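Local coordinates for protein putative phosphatase (Bacteroides thetaiotaomicron, PDB 3KYA) that is a putative phosphatase of unproven activity that binds zinc ions and contains an IPT/TIG domain, at residues A245-N250 / S265-Q270. Numbering follows the deposited sequence.
With EDO (1,2-ethanediol), chain B.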
loop_
_atom_site.group_PDB
_atom_site.type_symbol
_atom_site.label_atom_id
_atom_site.label_comp_id
_atom_site.label_asym_id
_atom_site.label_seq_id
_atom_site.Cartn_x
_atom_site.Cartn_y
_atom_site.Cartn_z
ATOM N N ALA A 245 42.346 -5.143 12.432
ATOM C CA ALA A 245 42.508 -6.586 12.340
ATOM C C ALA A 245 41.912 -7.304 13.551
ATOM O O ALA A 245 42.374 -7.099 14.678
ATOM C CB ALA A 245 43.991 -6.956 12.218
ATOM N N TYR A 246 40.873 -8.105 13.305
ATOM C CA TYR A 246 40.321 -9.008 14.320
ATOM C C TYR A 246 40.178 -10.369 13.629
ATOM O O TYR A 246 41.057 -11.224 13.771
ATOM C CB TYR A 246 39.020 -8.498 14.950
ATOM C CG TYR A 246 38.532 -9.441 16.027
ATOM C CD1 TYR A 246 39.225 -9.557 17.232
ATOM C CD2 TYR A 246 37.420 -10.244 15.833
ATOM C CE1 TYR A 246 38.812 -10.433 18.225
ATOM C CE2 TYR A 246 36.990 -11.130 16.831
ATOM C CZ TYR A 246 37.699 -11.220 18.020
ATOM O OH TYR A 246 37.297 -12.086 19.014
ATOM N N LYS A 247 39.093 -10.547 12.875
ATOM C CA LYS A 247 38.854 -11.725 12.040
ATOM C C LYS A 247 37.416 -11.743 11.549
ATOM O O LYS A 247 36.537 -11.128 12.154
ATOM C CB LYS A 247 39.119 -13.057 12.762
ATOM C CG LYS A 247 38.238 -13.328 13.968
ATOM C CD LYS A 247 38.537 -14.705 14.571
ATOM C CE LYS A 247 37.762 -14.915 15.835
ATOM N NZ LYS A 247 38.007 -16.254 16.453
ATOM N N GLN A 248 37.192 -12.460 10.457
ATOM C CA GLN A 248 35.846 -12.712 9.942
ATOM C C GLN A 248 34.953 -11.480 9.781
ATOM O O GLN A 248 33.768 -11.491 10.148
ATOM C CB GLN A 248 35.169 -13.734 10.868
ATOM C CG GLN A 248 35.931 -15.039 10.959
ATOM C CD GLN A 248 35.277 -16.024 11.894
ATOM O OE1 GLN A 248 35.063 -15.734 13.067
ATOM N NE2 GLN A 248 34.958 -17.191 11.380
ATOM N N CYS A 249 35.521 -10.412 9.234
ATOM C CA CYS A 249 34.749 -9.195 8.980
ATOM C C CYS A 249 33.872 -9.399 7.739
ATOM O O CYS A 249 34.309 -10.005 6.758
ATOM C CB CYS A 249 35.686 -8.014 8.789
ATOM S SG CYS A 249 34.859 -6.438 8.624
ATOM N N ASN A 250 32.635 -8.901 7.778
ATOM C CA ASN A 250 31.709 -9.025 6.650
ATOM C C ASN A 250 31.387 -7.660 6.017
ATOM O O ASN A 250 30.631 -7.595 5.054
ATOM C CB ASN A 250 30.394 -9.688 7.075
ATOM C CG ASN A 250 30.602 -10.951 7.916
ATOM O OD1 ASN A 250 29.984 -11.092 8.974
ATOM N ND2 ASN A 250 31.496 -11.845 7.474
ATOM N N SER A 265 32.416 -8.500 13.221
ATOM C CA SER A 265 33.012 -9.812 13.111
ATOM C C SER A 265 31.866 -10.818 13.219
ATOM O O SER A 265 30.986 -10.699 14.087
ATOM C CB SER A 265 34.062 -10.105 14.178
ATOM O OG SER A 265 34.502 -11.455 14.070
ATOM N N TYR A 266 31.878 -11.789 12.320
ATOM C CA TYR A 266 30.940 -12.904 12.337
ATOM C C TYR A 266 31.085 -13.793 13.588
ATOM O O TYR A 266 30.109 -14.409 14.043
ATOM C CB TYR A 266 31.182 -13.701 11.061
ATOM C CG TYR A 266 30.713 -15.138 10.958
ATOM C CD1 TYR A 266 31.486 -16.179 11.463
ATOM C CD2 TYR A 266 29.573 -15.464 10.236
ATOM C CE1 TYR A 266 31.100 -17.490 11.314
ATOM C CE2 TYR A 266 29.183 -16.773 10.070
ATOM C CZ TYR A 266 29.950 -17.777 10.607
ATOM O OH TYR A 266 29.561 -19.066 10.449
ATOM N N GLU A 267 32.295 -13.859 14.134
ATOM C CA GLU A 267 32.570 -14.724 15.303
ATOM C C GLU A 267 31.434 -14.709 16.340
ATOM O O GLU A 267 30.780 -15.743 16.580
ATOM C CB GLU A 267 33.880 -14.326 15.972
ATOM C CG GLU A 267 34.260 -15.289 17.114
ATOM C CD GLU A 267 35.295 -14.728 18.060
ATOM O OE1 GLU A 267 35.302 -13.499 18.296
ATOM O OE2 GLU A 267 36.089 -15.533 18.591
ATOM N N LYS A 268 31.209 -13.549 16.954
ATOM C CA LYS A 268 30.126 -13.365 17.936
ATOM C C LYS A 268 29.124 -12.291 17.496
ATOM O O LYS A 268 28.242 -11.899 18.256
ATOM C CB LYS A 268 30.708 -12.978 19.290
ATOM C CG LYS A 268 31.589 -14.040 19.916
ATOM C CD LYS A 268 32.235 -13.500 21.180
ATOM C CE LYS A 268 33.018 -14.574 21.904
ATOM N NZ LYS A 268 33.775 -14.020 23.057
ATOM N N GLY A 269 29.266 -11.810 16.265
ATOM C CA GLY A 269 28.413 -10.733 15.759
ATOM C C GLY A 269 28.734 -9.393 16.409
ATOM O O GLY A 269 27.846 -8.568 16.618
ATOM N N GLN A 270 30.004 -9.191 16.751
ATOM C CA GLN A 270 30.462 -7.933 17.339
ATOM C C GLN A 270 30.316 -6.757 16.375
ATOM O O GLN A 270 30.449 -6.932 15.171
ATOM C CB GLN A 270 31.958 -7.978 17.689
ATOM C CG GLN A 270 32.457 -8.998 18.709
ATOM C CD GLN A 270 32.884 -10.343 18.139
ATOM O OE1 GLN A 270 32.324 -10.841 17.173
ATOM N NE2 GLN A 270 33.852 -10.969 18.798
HETATM C C1 EDO B . 31.519 -15.784 7.057
HETATM O O1 EDO B . 31.903 -15.309 5.754
HETATM C C2 EDO B . 32.719 -15.770 7.999
HETATM O O2 EDO B . 33.003 -14.441 8.446
#
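Tyr-266 N donates a nearly straight bond to Gln-248 O (2.9 Å, 173° at the hydrogen), joining the loop that follows strand 240-246 to the short loop 265-270, closed by the Ser-265 N to Gln-270 O bond. One step along, Ser-265 OG donates to Lys-247 O at 2.8 Å, from above the carbonyl plane, and accepts from Glu-267 N in an ST turn. Glu-267 shows how one carboxylate can divide its oxygens. OE1 is met on the syn side by Tyr-246 OH (2.5 Å) and, nearly along its C-O axis, by Gln-270 NE2 (3.0 Å), whereas OE2 takes Lys-247 NZ from above the carboxylate plane at 3.0 Å in a salt bridge. With CG anti to the backbone N (chi1 -178°), the Tyr-246 ring swings out so that its edge meets Glu-267 OE1 and Ser-265 OG. Were an alanine here instead of the glutamate, the Lys-247 ammonium would probably lose this countercharge and Tyr-246 OH and Gln-270 NE2 their shared acceptor. Beyond, the Gln-248 amide stands steeply (74°) against the Tyr-266 ring, one face of which carries an ethanediol, probably from the crystallisation liquor, that also accepts from Asn-250 ND2. The contact thus joins two consecutive antiparallel four-stranded sheets, consistent with neighbouring blades of a beta-propeller, at the end of outermost strand 240-246 and the loop between strands 261-265 and 270-274.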